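Local coordinates for cyclic di-GMP receptor atypical PilZ domain-containing protein (Xanthomonas campestris pv. campestris, PDB 3RQA) that is of unknown function but forms a tetramer through a helical bundle and carries an atypical PilZ domain of a cyclic di-GMP receptor family, at residues 29-35 and 124-130; 115-119 and 154-158; 18-24 and 105-111; 23-27 and 176-180. One frame throughout, in Å; residues are numbered along the deposited sequence.

Contact 1: 29-35 and 124-130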
loop_
_atom_site.group_PDB
_atom_site.type_symbol
_atom_site.label_atom_id
_atom_site.label_comp_id
_atom_site.label_asym_id
_atom_site.label_seq_id
_atom_site.Cartn_x
_atom_site.Cartn_y
_atom_site.Cartn_z
ATOM N N LEU C 29 -7.998 10.920 -22.833
ATOM C CA LEU C 29 -7.583 10.366 -21.551
ATOM C C LEU C 29 -8.741 10.489 -20.571
ATOM O O LEU C 29 -9.682 11.249 -20.808
ATOM C CB LEU C 29 -6.360 11.116 -21.004
ATOM C CG LEU C 29 -6.567 12.440 -20.258
ATOM C CD1 LEU C 29 -5.269 12.846 -19.586
ATOM C CD2 LEU C 29 -7.036 13.514 -21.201
ATOM N N PRO C 30 -8.704 9.728 -19.468
ATOM C CA PRO C 30 -9.823 9.863 -18.536
ATOM C C PRO C 30 -9.910 11.272 -17.959
ATOM O O PRO C 30 -8.981 11.744 -17.302
ATOM C CB PRO C 30 -9.558 8.771 -17.488
ATOM C CG PRO C 30 -8.132 8.341 -17.723
ATOM C CD PRO C 30 -7.923 8.514 -19.189
ATOM N N ALA C 31 -11.034 11.936 -18.231
ATOM C CA ALA C 31 -11.254 13.309 -17.782
ATOM C C ALA C 31 -12.664 13.558 -17.286
ATOM O O ALA C 31 -13.616 12.910 -17.727
ATOM C CB ALA C 31 -10.951 14.268 -18.913
ATOM N N GLY C 32 -12.792 14.521 -16.379
ATOM C CA GLY C 32 -14.092 14.861 -15.838
ATOM C C GLY C 32 -14.070 16.174 -15.081
ATOM O O GLY C 32 -13.008 16.702 -14.778
ATOM N N PHE C 33 -15.254 16.698 -14.785
ATOM C CA PHE C 33 -15.398 17.942 -14.039
ATOM C C PHE C 33 -16.482 17.735 -12.991
ATOM O O PHE C 33 -17.521 17.145 -13.273
ATOM C CB PHE C 33 -15.771 19.093 -14.986
ATOM C CG PHE C 33 -16.129 20.375 -14.280
ATOM C CD1 PHE C 33 -17.463 20.744 -14.112
ATOM C CD2 PHE C 33 -15.137 21.208 -13.775
ATOM C CE1 PHE C 33 -17.801 21.922 -13.452
ATOM C CE2 PHE C 33 -15.462 22.388 -13.112
ATOM C CZ PHE C 33 -16.797 22.747 -12.951
ATOM N N HIS C 34 -16.218 18.194 -11.774
ATOM C CA HIS C 34 -17.162 18.063 -10.665
ATOM C C HIS C 34 -17.282 19.380 -9.929
ATOM O O HIS C 34 -16.275 20.004 -9.620
ATOM C CB HIS C 34 -16.690 16.987 -9.688
ATOM C CG HIS C 34 -17.116 15.602 -10.056
ATOM N ND1 HIS C 34 -18.440 15.212 -10.077
ATOM C CD2 HIS C 34 -16.395 14.510 -10.399
ATOM C CE1 HIS C 34 -18.514 13.937 -10.415
ATOM N NE2 HIS C 34 -17.286 13.488 -10.617
ATOM N N VAL C 35 -18.514 19.788 -9.635
ATOM C CA VAL C 35 -18.757 21.047 -8.945
ATOM C C VAL C 35 -18.361 21.006 -7.489
ATOM O O VAL C 35 -17.892 21.994 -6.940
ATOM C CB VAL C 35 -20.246 21.462 -8.998
ATOM C CG1 VAL C 35 -20.434 22.795 -8.278
ATOM C CG2 VAL C 35 -20.712 21.565 -10.437
ATOM N N THR C 124 -18.043 26.928 -10.377
ATOM C CA THR C 124 -16.732 26.616 -9.842
ATOM C C THR C 124 -16.690 25.143 -9.516
ATOM O O THR C 124 -17.728 24.540 -9.223
ATOM C CB THR C 124 -16.450 27.442 -8.565
ATOM O OG1 THR C 124 -16.250 28.815 -8.931
ATOM C CG2 THR C 124 -15.209 26.933 -7.842
ATOM N N GLY C 125 -15.496 24.563 -9.575
ATOM C CA GLY C 125 -15.353 23.151 -9.271
ATOM C C GLY C 125 -13.951 22.611 -9.499
ATOM O O GLY C 125 -12.965 23.330 -9.400
ATOM N N SER C 126 -13.864 21.328 -9.805
ATOM C CA SER C 126 -12.574 20.713 -10.045
ATOM C C SER C 126 -12.533 19.829 -11.268
ATOM O O SER C 126 -13.418 19.010 -11.488
ATOM C CB SER C 126 -12.145 19.900 -8.831
ATOM O OG SER C 126 -11.811 20.765 -7.761
ATOM N N VAL C 127 -11.503 20.025 -12.079
ATOM C CA VAL C 127 -11.290 19.200 -13.259
ATOM C C VAL C 127 -10.571 17.955 -12.731
ATOM O O VAL C 127 -9.593 18.083 -11.997
ATOM C CB VAL C 127 -10.361 19.915 -14.279
ATOM C CG1 VAL C 127 -9.790 18.918 -15.257
ATOM C CG2 VAL C 127 -11.127 21.003 -15.014
ATOM N N LEU C 128 -11.075 16.769 -13.055
ATOM C CA LEU C 128 -10.427 15.524 -12.630
ATOM C C LEU C 128 -9.799 14.893 -13.862
ATOM O O LEU C 128 -10.438 14.797 -14.912
ATOM C CB LEU C 128 -11.426 14.558 -11.978
ATOM C CG LEU C 128 -11.661 14.792 -10.475
ATOM C CD1 LEU C 128 -12.262 16.177 -10.255
ATOM C CD2 LEU C 128 -12.596 13.725 -9.920
ATOM N N LEU C 129 -8.540 14.479 -13.729
ATOM C CA LEU C 129 -7.792 13.905 -14.837
ATOM C C LEU C 129 -6.871 12.767 -14.387
ATOM O O LEU C 129 -6.263 12.844 -13.318
ATOM C CB LEU C 129 -6.925 15.009 -15.444
ATOM C CG LEU C 129 -7.030 15.572 -16.860
ATOM C CD1 LEU C 129 -8.463 15.898 -17.238
ATOM C CD2 LEU C 129 -6.150 16.826 -16.914
ATOM N N GLN C 130 -6.762 11.718 -15.198
ATOM C CA GLN C 130 -5.838 10.623 -14.885
ATOM C C GLN C 130 -4.710 10.830 -15.885
ATOM O O GLN C 130 -4.790 10.384 -17.028
ATOM C CB GLN C 130 -6.456 9.240 -15.101
ATOM C CG GLN C 130 -5.536 8.119 -14.628
ATOM C CD GLN C 130 -6.062 6.731 -14.958
ATOM O OE1 GLN C 130 -7.246 6.461 -14.822
ATOM N NE2 GLN C 130 -5.169 5.839 -15.376
#
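The Phe33 ring lies obliquely against the facing backbone, with CD2 3.6 Å from Ser126 O and CZ 4.0 Å from Gly125 CA. Gly125 has no side chain to hold the ring off. On the other side of the sheet the His34 ring is met at its edge, where its CD2 is 3.9 Å from Leu128 CD2. With Phe33 CG anti to the backbone N (chi1 172°), the ring is carried inward beside Val127, where Leu157 and Leu159 also pack on it. Ala31 and Leu129 share that inner face, and their CB and CD1 atoms are 3.4 Å apart, a tight fit. Five backbone bonds tie the antiparallel strands: Gly32 with Leu128 and His34 with Ser126 each exchange two, and Gln130 N gives one to Pro30 O. The shortest runs from Leu128 N to Gly32 O, 2.6 Å. At the end of the ladder the Pro30 ring rides on the Gln130 side chain, CG to CB 3.2 Å. The case illustrates how a curled sheet becomes a barrel: its first strand pairs with the strand at the opposite end of the strand order, closing the six-stranded antiparallel barrel of the PilZ domain.

Contact 2: 115-119 and 154-158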
loop_
_atom_site.group_PDB
_atom_site.type_symbol
_atom_site.label_atom_id
_atom_site.label_comp_id
_atom_site.label_asym_id
_atom_site.label_seq_id
_atom_site.Cartn_x
_atom_site.Cartn_y
_atom_site.Cartn_z
ATOM N N SER C 115 -18.802 16.968 -20.976
ATOM C CA SER C 115 -19.383 16.690 -19.665
ATOM C C SER C 115 -20.835 16.218 -19.774
ATOM O O SER C 115 -21.625 16.766 -20.550
ATOM C CB SER C 115 -19.326 17.949 -18.798
ATOM O OG SER C 115 -19.563 17.656 -17.433
ATOM N N PRO C 116 -21.205 15.202 -18.980
ATOM C CA PRO C 116 -22.555 14.629 -18.962
ATOM C C PRO C 116 -23.648 15.688 -18.871
ATOM O O PRO C 116 -24.694 15.567 -19.503
ATOM C CB PRO C 116 -22.528 13.726 -17.733
ATOM C CG PRO C 116 -21.113 13.278 -17.688
ATOM C CD PRO C 116 -20.343 14.541 -17.987
ATOM N N HIS C 117 -23.388 16.725 -18.084
ATOM C CA HIS C 117 -24.333 17.817 -17.885
ATOM C C HIS C 117 -23.658 19.166 -18.125
ATOM O O HIS C 117 -22.484 19.344 -17.810
ATOM C CB HIS C 117 -24.884 17.763 -16.456
ATOM C CG HIS C 117 -25.508 16.448 -16.101
ATOM N ND1 HIS C 117 -26.635 15.965 -16.730
ATOM C CD2 HIS C 117 -25.139 15.498 -15.208
ATOM C CE1 HIS C 117 -26.934 14.773 -16.243
ATOM N NE2 HIS C 117 -26.042 14.467 -15.318
ATOM N N ALA C 118 -24.397 20.112 -18.695
ATOM C CA ALA C 118 -23.849 21.437 -18.942
ATOM C C ALA C 118 -23.748 22.165 -17.611
ATOM O O ALA C 118 -24.371 21.768 -16.625
ATOM C CB ALA C 118 -24.752 22.219 -19.897
ATOM N N HIS C 119 -22.953 23.227 -17.582
ATOM C CA HIS C 119 -22.785 24.026 -16.377
ATOM C C HIS C 119 -22.562 25.452 -16.830
ATOM O O HIS C 119 -21.642 25.721 -17.592
ATOM C CB HIS C 119 -21.584 23.541 -15.574
ATOM C CG HIS C 119 -21.872 22.348 -14.723
ATOM N ND1 HIS C 119 -22.603 22.428 -13.557
ATOM C CD2 HIS C 119 -21.545 21.043 -14.876
ATOM C CE1 HIS C 119 -22.713 21.224 -13.026
ATOM N NE2 HIS C 119 -22.081 20.365 -13.806
ATOM N N GLN C 154 -23.037 16.328 -27.448
ATOM C CA GLN C 154 -22.273 16.428 -26.205
ATOM C C GLN C 154 -22.228 17.863 -25.687
ATOM O O GLN C 154 -22.199 18.814 -26.474
ATOM C CB GLN C 154 -20.831 15.958 -26.398
ATOM C CG GLN C 154 -20.650 14.551 -26.917
ATOM C CD GLN C 154 -19.236 14.043 -26.673
ATOM O OE1 GLN C 154 -18.886 13.662 -25.555
ATOM N NE2 GLN C 154 -18.413 14.055 -27.715
ATOM N N HIS C 155 -22.220 18.010 -24.365
ATOM C CA HIS C 155 -22.137 19.330 -23.738
ATOM C C HIS C 155 -20.648 19.609 -23.534
ATOM O O HIS C 155 -19.947 18.822 -22.894
ATOM C CB HIS C 155 -22.832 19.347 -22.367
ATOM C CG HIS C 155 -24.275 18.949 -22.400
ATOM N ND1 HIS C 155 -24.687 17.640 -22.532
ATOM C CD2 HIS C 155 -25.403 19.687 -22.280
ATOM C CE1 HIS C 155 -26.007 17.588 -22.488
ATOM N NE2 HIS C 155 -26.466 18.817 -22.337
ATOM N N TRP C 156 -20.156 20.712 -24.082
ATOM C CA TRP C 156 -18.742 21.035 -23.925
ATOM C C TRP C 156 -18.516 22.159 -22.939
ATOM O O TRP C 156 -19.271 23.130 -22.889
ATOM C CB TRP C 156 -18.097 21.389 -25.270
ATOM C CG TRP C 156 -18.008 20.213 -26.198
ATOM C CD1 TRP C 156 -18.914 19.843 -27.150
ATOM C CD2 TRP C 156 -16.965 19.236 -26.237
ATOM N NE1 TRP C 156 -18.501 18.693 -27.784
ATOM C CE2 TRP C 156 -17.306 18.299 -27.242
ATOM C CE3 TRP C 156 -15.773 19.059 -25.521
ATOM C CZ2 TRP C 156 -16.495 17.198 -27.550
ATOM C CZ3 TRP C 156 -14.968 17.969 -25.826
ATOM C CH2 TRP C 156 -15.334 17.050 -26.835
ATOM N N LEU C 157 -17.460 22.000 -22.153
ATOM C CA LEU C 157 -17.076 22.956 -21.136
ATOM C C LEU C 157 -15.662 23.446 -21.375
ATOM O O LEU C 157 -14.791 22.679 -21.780
ATOM C CB LEU C 157 -17.139 22.301 -19.750
ATOM C CG LEU C 157 -18.422 22.340 -18.914
ATOM C CD1 LEU C 157 -19.659 22.525 -19.782
ATOM C CD2 LEU C 157 -18.496 21.065 -18.101
ATOM N N TRP C 158 -15.454 24.731 -21.137
ATOM C CA TRP C 158 -14.143 25.345 -21.246
ATOM C C TRP C 158 -13.864 25.741 -19.807
ATOM O O TRP C 158 -14.556 26.588 -19.242
ATOM C CB TRP C 158 -14.179 26.586 -22.144
ATOM C CG TRP C 158 -14.192 26.265 -23.604
ATOM C CD1 TRP C 158 -13.159 26.425 -24.490
ATOM C CD2 TRP C 158 -15.282 25.720 -24.355
ATOM N NE1 TRP C 158 -13.543 26.014 -25.741
ATOM C CE2 TRP C 158 -14.839 25.575 -25.690
ATOM C CE3 TRP C 158 -16.593 25.338 -24.029
ATOM C CZ2 TRP C 158 -15.660 25.064 -26.703
ATOM C CZ3 TRP C 158 -17.412 24.830 -25.038
ATOM C CH2 TRP C 158 -16.940 24.699 -26.359
HETATM O O HOH W 1 -21.887 15.580 -22.967
#
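Ser115 meets His155 through the backbone, its N donating to His155 O at 2.9 Å in a nearly linear bond (162°). A water takes over where direct pairing stops: it donates to Ser115 O at 2.7 Å and accepts from His155 N at 2.8 Å, standing in the plane of the His155 ring at its edge. The Ser115 side chain turns to Leu157, and CB to CD2 is 3.3 Å, closer than usual for two carbons. Its OG, anti to the backbone N (chi1 -165°), also borders that methyl. From here the chain bends away, and Pro116 contributes mainly its carbonyl, O lying 3.7 Å from His155 ND1. Past His117 the path returns, and the methyl of Ala118 approaches the same imidazole obliquely, with CB 3.5 Å from His155 CD2. His119 comes last: its N approaches Leu157 CD1, while Leu157 CD2 sits at the edge of its ring, 4.4 Å from His119 CD2. Such a site shows how a barrel strand ends. Strand 110-115 leaves its neighbour 155-161 through one direct bond and one water bridge, and the loop toward strand 124-129 folds over His155 and Leu157 of that neighbouring strand, at the margin of the PilZ barrel.

Contact 3: 18-24 and 105-111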
loop_
_atom_site.group_PDB
_atom_site.type_symbol
_atom_site.label_atom_id
_atom_site.label_comp_id
_atom_site.label_asym_id
_atom_site.label_seq_id
_atom_site.Cartn_x
_atom_site.Cartn_y
_atom_site.Cartn_z
ATOM N N LEU C 18 -7.925 30.322 -23.274
ATOM C CA LEU C 18 -7.229 29.123 -22.836
ATOM C C LEU C 18 -6.079 28.629 -23.706
ATOM O O LEU C 18 -5.044 28.213 -23.184
ATOM C CB LEU C 18 -8.231 27.973 -22.657
ATOM C CG LEU C 18 -9.330 28.140 -21.597
ATOM C CD1 LEU C 18 -10.194 26.882 -21.567
ATOM C CD2 LEU C 18 -8.712 28.409 -20.230
ATOM N N PHE C 19 -6.242 28.694 -25.022
ATOM C CA PHE C 19 -5.228 28.152 -25.914
ATOM C C PHE C 19 -4.361 29.055 -26.785
ATOM O O PHE C 19 -3.343 28.594 -27.303
ATOM C CB PHE C 19 -5.890 27.104 -26.799
ATOM C CG PHE C 19 -6.797 26.178 -26.049
ATOM C CD1 PHE C 19 -6.287 25.321 -25.077
ATOM C CD2 PHE C 19 -8.168 26.172 -26.301
ATOM C CE1 PHE C 19 -7.126 24.468 -24.368
ATOM C CE2 PHE C 19 -9.019 25.324 -25.597
ATOM C CZ PHE C 19 -8.491 24.467 -24.625
ATOM N N ALA C 20 -4.736 30.317 -26.958
ATOM C CA ALA C 20 -3.933 31.188 -27.805
ATOM C C ALA C 20 -2.517 31.430 -27.266
ATOM O O ALA C 20 -2.324 31.703 -26.076
ATOM C CB ALA C 20 -4.647 32.525 -28.014
ATOM N N ASP C 21 -1.534 31.317 -28.154
ATOM C CA ASP C 21 -0.128 31.557 -27.815
ATOM C C ASP C 21 0.433 30.705 -26.677
ATOM O O ASP C 21 1.276 31.158 -25.902
ATOM C CB ASP C 21 0.096 33.045 -27.483
ATOM C CG ASP C 21 -0.304 33.971 -28.626
ATOM O OD1 ASP C 21 -0.169 33.560 -29.792
ATOM O OD2 ASP C 21 -0.735 35.112 -28.360
ATOM N N THR C 22 -0.038 29.472 -26.574
ATOM C CA THR C 22 0.460 28.571 -25.553
ATOM C C THR C 22 0.285 27.148 -26.028
ATOM O O THR C 22 -0.636 26.847 -26.787
ATOM C CB THR C 22 -0.269 28.747 -24.211
ATOM O OG1 THR C 22 0.409 27.976 -23.216
ATOM C CG2 THR C 22 -1.721 28.280 -24.303
ATOM N N LEU C 23 1.182 26.275 -25.586
ATOM C CA LEU C 23 1.142 24.875 -25.970
ATOM C C LEU C 23 -0.205 24.295 -25.554
ATOM O O LEU C 23 -0.544 24.280 -24.371
ATOM C CB LEU C 23 2.265 24.110 -25.276
ATOM C CG LEU C 23 2.785 22.851 -25.972
ATOM C CD1 LEU C 23 3.659 22.064 -25.003
ATOM C CD2 LEU C 23 1.624 21.994 -26.453
ATOM N N SER C 24 -0.975 23.839 -26.535
ATOM C CA SER C 24 -2.285 23.250 -26.272
ATOM C C SER C 24 -2.301 21.912 -26.947
ATOM O O SER C 24 -2.059 21.830 -28.143
ATOM C CB SER C 24 -3.403 24.120 -26.851
ATOM O OG SER C 24 -3.448 25.380 -26.204
ATOM N N HIS C 105 -8.830 19.166 -24.904
ATOM C CA HIS C 105 -7.840 20.107 -25.390
ATOM C C HIS C 105 -7.289 20.708 -24.107
ATOM O O HIS C 105 -7.965 21.471 -23.410
ATOM C CB HIS C 105 -8.469 21.185 -26.273
ATOM C CG HIS C 105 -7.529 21.737 -27.302
ATOM N ND1 HIS C 105 -7.645 23.011 -27.813
ATOM C CD2 HIS C 105 -6.456 21.183 -27.916
ATOM C CE1 HIS C 105 -6.682 23.220 -28.693
ATOM N NE2 HIS C 105 -5.948 22.126 -28.774
ATOM N N TRP C 106 -6.045 20.359 -23.815
ATOM C CA TRP C 106 -5.374 20.753 -22.585
ATOM C C TRP C 106 -4.168 21.688 -22.732
ATOM O O TRP C 106 -3.253 21.421 -23.513
ATOM C CB TRP C 106 -4.951 19.454 -21.883
ATOM C CG TRP C 106 -4.487 19.541 -20.477
ATOM C CD1 TRP C 106 -4.628 20.592 -19.615
ATOM C CD2 TRP C 106 -3.879 18.483 -19.727
ATOM N NE1 TRP C 106 -4.149 20.253 -18.372
ATOM C CE2 TRP C 106 -3.683 18.962 -18.413
ATOM C CE3 TRP C 106 -3.480 17.175 -20.038
ATOM C CZ2 TRP C 106 -3.103 18.173 -17.403
ATOM C CZ3 TRP C 106 -2.901 16.391 -19.035
ATOM C CH2 TRP C 106 -2.718 16.895 -17.735
ATOM N N SER C 107 -4.178 22.777 -21.968
ATOM C CA SER C 107 -3.072 23.735 -21.946
ATOM C C SER C 107 -2.800 24.027 -20.467
ATOM O O SER C 107 -3.527 23.567 -19.593
ATOM C CB SER C 107 -3.432 25.045 -22.670
ATOM O OG SER C 107 -4.107 25.955 -21.810
ATOM N N VAL C 108 -1.751 24.791 -20.198
ATOM C CA VAL C 108 -1.381 25.143 -18.841
ATOM C C VAL C 108 -2.459 26.006 -18.189
ATOM O O VAL C 108 -2.591 26.021 -16.970
ATOM C CB VAL C 108 -0.037 25.922 -18.831
ATOM C CG1 VAL C 108 -0.208 27.257 -19.520
ATOM C CG2 VAL C 108 0.451 26.125 -17.410
ATOM N N ARG C 109 -3.229 26.713 -19.010
ATOM C CA ARG C 109 -4.282 27.606 -18.527
ATOM C C ARG C 109 -5.605 26.947 -18.168
ATOM O O ARG C 109 -6.283 27.372 -17.228
ATOM C CB ARG C 109 -4.580 28.684 -19.566
ATOM C CG ARG C 109 -3.413 29.584 -19.903
ATOM C CD ARG C 109 -3.821 30.584 -20.969
ATOM N NE ARG C 109 -2.669 31.227 -21.586
ATOM C CZ ARG C 109 -2.605 31.539 -22.873
ATOM N NH1 ARG C 109 -3.632 31.262 -23.669
ATOM N NH2 ARG C 109 -1.510 32.110 -23.367
ATOM N N GLY C 110 -5.982 25.932 -18.938
ATOM C CA GLY C 110 -7.244 25.245 -18.710
ATOM C C GLY C 110 -7.452 24.069 -19.645
ATOM O O GLY C 110 -6.502 23.574 -20.269
ATOM N N ILE C 111 -8.703 23.630 -19.757
ATOM C CA ILE C 111 -9.036 22.486 -20.588
ATOM C C ILE C 111 -10.454 22.539 -21.167
ATOM O O ILE C 111 -11.371 23.114 -20.583
ATOM C CB ILE C 111 -8.851 21.166 -19.766
ATOM C CG1 ILE C 111 -9.045 19.936 -20.652
ATOM C CG2 ILE C 111 -9.828 21.134 -18.601
ATOM C CD1 ILE C 111 -8.636 18.635 -19.958
HETATM O O HOH W 2 0.064 25.475 -22.289
#
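Ser107 reaches Leu18 at the end of helix 12-19, and Arg109 reaches Ala20 just past it, both from the tight turn of a beta hairpin, strands 101-107 and 110-115. Backbone carbonyls at a helix end lack intrahelical donors, and here side chains supply them. Ser107 OG donates to Leu18 O at 2.8 Å from above the carbonyl plane. The same hydroxyl oxygen accepts from Arg109 N, which makes an ST turn, and weakly from Gly110 N. Arg109 takes Ala20 O end-on, with NH1 at 2.8 Å and NH2 at 2.9 Å, the oxygen lying in the guanidinium plane. That carbonyl belongs to the type II turn from Phe19 to Thr22, and NH1 has a further weak bond to Glu17 O. Thr22 CG2 covers one guanidinium face, 3.6 Å above its centre. A water bridges the segments, accepting from Val108 N at 2.9 Å and lying close to Leu23 O and Thr22 OG1. Ser24 OG donates to Thr22 O, while its CB leans on the His105 ring in an off-centre CH-pi contact. Beside these bonds the Phe19 and His105 rings are inclined at 48°: Leu18 CB lies over one face of Phe19, and over the opposite face His105 ND1 stands 3.4 Å above the plane.

Contact 4: 23-27 and 176-180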
loop_
_atom_site.group_PDB
_atom_site.type_symbol
_atom_site.label_atom_id
_atom_site.label_comp_id
_atom_site.label_asym_id
_atom_site.label_seq_id
_atom_site.Cartn_x
_atom_site.Cartn_y
_atom_site.Cartn_z
ATOM N N LEU C 23 1.182 26.275 -25.586
ATOM C CA LEU C 23 1.142 24.875 -25.970
ATOM C C LEU C 23 -0.205 24.295 -25.554
ATOM O O LEU C 23 -0.544 24.280 -24.371
ATOM C CB LEU C 23 2.265 24.110 -25.276
ATOM C CG LEU C 23 2.785 22.851 -25.972
ATOM C CD1 LEU C 23 3.659 22.064 -25.003
ATOM C CD2 LEU C 23 1.624 21.994 -26.453
ATOM N N SER C 24 -0.975 23.839 -26.535
ATOM C CA SER C 24 -2.285 23.250 -26.272
ATOM C C SER C 24 -2.301 21.912 -26.947
ATOM O O SER C 24 -2.059 21.830 -28.143
ATOM C CB SER C 24 -3.403 24.120 -26.851
ATOM O OG SER C 24 -3.448 25.380 -26.204
ATOM N N CYS C 25 -2.588 20.867 -26.183
ATOM C CA CYS C 25 -2.614 19.516 -26.724
ATOM C C CYS C 25 -4.019 18.926 -26.783
ATOM O O CYS C 25 -4.821 19.082 -25.852
ATOM C CB CYS C 25 -1.714 18.597 -25.885
ATOM S SG CYS C 25 0.001 19.150 -25.740
ATOM N N GLU C 26 -4.302 18.251 -27.897
ATOM C CA GLU C 26 -5.583 17.594 -28.127
ATOM C C GLU C 26 -5.329 16.109 -27.931
ATOM O O GLU C 26 -4.661 15.489 -28.749
ATOM C CB GLU C 26 -6.049 17.851 -29.561
ATOM C CG GLU C 26 -7.331 17.130 -29.980
ATOM C CD GLU C 26 -8.592 17.811 -29.472
ATOM O OE1 GLU C 26 -9.690 17.428 -29.933
ATOM O OE2 GLU C 26 -8.490 18.726 -28.619
ATOM N N LEU C 27 -5.836 15.535 -26.848
ATOM C CA LEU C 27 -5.626 14.117 -26.602
ATOM C C LEU C 27 -6.810 13.440 -25.905
ATOM O O LEU C 27 -7.739 14.102 -25.430
ATOM C CB LEU C 27 -4.366 13.911 -25.760
ATOM C CG LEU C 27 -4.400 14.430 -24.318
ATOM C CD1 LEU C 27 -3.311 13.750 -23.482
ATOM C CD2 LEU C 27 -4.222 15.938 -24.324
ATOM N N LEU C 176 3.019 18.873 -20.113
ATOM C CA LEU C 176 2.417 19.095 -21.420
ATOM C C LEU C 176 3.480 19.032 -22.518
ATOM O O LEU C 176 3.274 18.393 -23.556
ATOM C CB LEU C 176 1.706 20.447 -21.463
ATOM C CG LEU C 176 0.365 20.510 -20.726
ATOM C CD1 LEU C 176 -0.175 21.946 -20.763
ATOM C CD2 LEU C 176 -0.613 19.548 -21.391
ATOM N N PHE C 177 4.615 19.681 -22.280
ATOM C CA PHE C 177 5.686 19.678 -23.266
ATOM C C PHE C 177 6.083 18.240 -23.583
ATOM O O PHE C 177 6.155 17.867 -24.753
ATOM C CB PHE C 177 6.890 20.474 -22.761
ATOM C CG PHE C 177 7.910 20.757 -23.821
ATOM C CD1 PHE C 177 8.907 19.836 -24.108
ATOM C CD2 PHE C 177 7.852 21.935 -24.557
ATOM C CE1 PHE C 177 9.841 20.082 -25.118
ATOM C CE2 PHE C 177 8.775 22.193 -25.568
ATOM C CZ PHE C 177 9.772 21.266 -25.849
ATOM N N ARG C 178 6.319 17.424 -22.555
ATOM C CA ARG C 178 6.678 16.019 -22.792
ATOM C C ARG C 178 5.613 15.284 -23.612
ATOM O O ARG C 178 5.927 14.641 -24.611
ATOM C CB ARG C 178 6.866 15.246 -21.484
ATOM C CG ARG C 178 8.044 15.659 -20.643
ATOM C CD ARG C 178 8.395 14.552 -19.665
ATOM N NE ARG C 178 8.750 15.100 -18.365
ATOM C CZ ARG C 178 7.865 15.520 -17.465
ATOM N NH1 ARG C 178 8.275 16.019 -16.304
ATOM N NH2 ARG C 178 6.566 15.419 -17.719
ATOM N N LEU C 179 4.359 15.364 -23.176
ATOM C CA LEU C 179 3.275 14.690 -23.882
ATOM C C LEU C 179 3.278 15.047 -25.355
ATOM O O LEU C 179 3.033 14.199 -26.213
ATOM C CB LEU C 179 1.911 15.070 -23.291
ATOM C CG LEU C 179 1.479 14.473 -21.953
ATOM C CD1 LEU C 179 0.022 14.831 -21.695
ATOM C CD2 LEU C 179 1.650 12.966 -21.982
ATOM N N HIS C 180 3.556 16.315 -25.638
ATOM C CA HIS C 180 3.562 16.807 -27.003
ATOM C C HIS C 180 4.661 16.207 -27.878
ATOM O O HIS C 180 4.388 15.750 -28.992
ATOM C CB HIS C 180 3.666 18.336 -27.006
ATOM C CG HIS C 180 3.614 18.936 -28.375
ATOM N ND1 HIS C 180 4.672 18.873 -29.255
ATOM C CD2 HIS C 180 2.608 19.552 -29.041
ATOM C CE1 HIS C 180 4.320 19.420 -30.405
ATOM N NE2 HIS C 180 3.072 19.839 -30.302
#
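Leu23 reaches the helix because both its side-chain torsions are extended (chi1 -153°, CG roughly anti to the backbone N), which carries its branched end across to Phe177 and His180. CD1 settles 3.6 Å from Phe177 CA and also nears the Leu176 backbone, while CD2 comes to His180 CD2 at 3.7 Å. His180 helps by holding CG anti to its own N (chi1 -177°), which directs the imidazole out from the helix and somewhat toward its C-terminal end, to Leu23. Cys25 points SG at the edge of that imidazole, 5.2 Å from the ring centroid. The sulfur also touches His180 CB, and Leu176 CD2 is 4.4 Å from Cys25 SG. Leu27 finishes the row: its CD1 meets Leu179 CD1 at 3.9 Å, the two side chains crossing at about a right angle. All these are van der Waals or sulfur-edge contacts, made by alternate residues Leu23, Cys25 and Leu27, which face the helix. The axes of strand 24-27 and helix 176-180 pass 9.0 Å apart at 54°. It is a compact example of a helix laid slantwise on a sheet: helix 165-185, which follows the last barrel strand, packs across the first strand of the PilZ barrel and meets Trp106 of the neighbouring strand too.

In the fold
The four contacts describe one barrel from different sides. Contacts 3 and 4 are close partners, centres about 9 Å apart: they share Leu23 and Ser24, and Trp106 N probably bonds to Cys25 O at 2.7 Å, linking hairpin and first strand. Contact 1 lies farther along that strand, its centre about 18 Å from that of contact 4, yet it meets contact 3 through the interior, Leu129 CD2 being 3.4 Å from Trp106 CZ2. Contact 2 borders contact 1 beside the Phe33 to Val35 end of the strand, with Val35 CG2 3.3 Å from His119 CE1. Contacts 1, 2 and 3 thus meet through packing, whereas contacts 2 and 4, centres about 22 Å apart, do not touch.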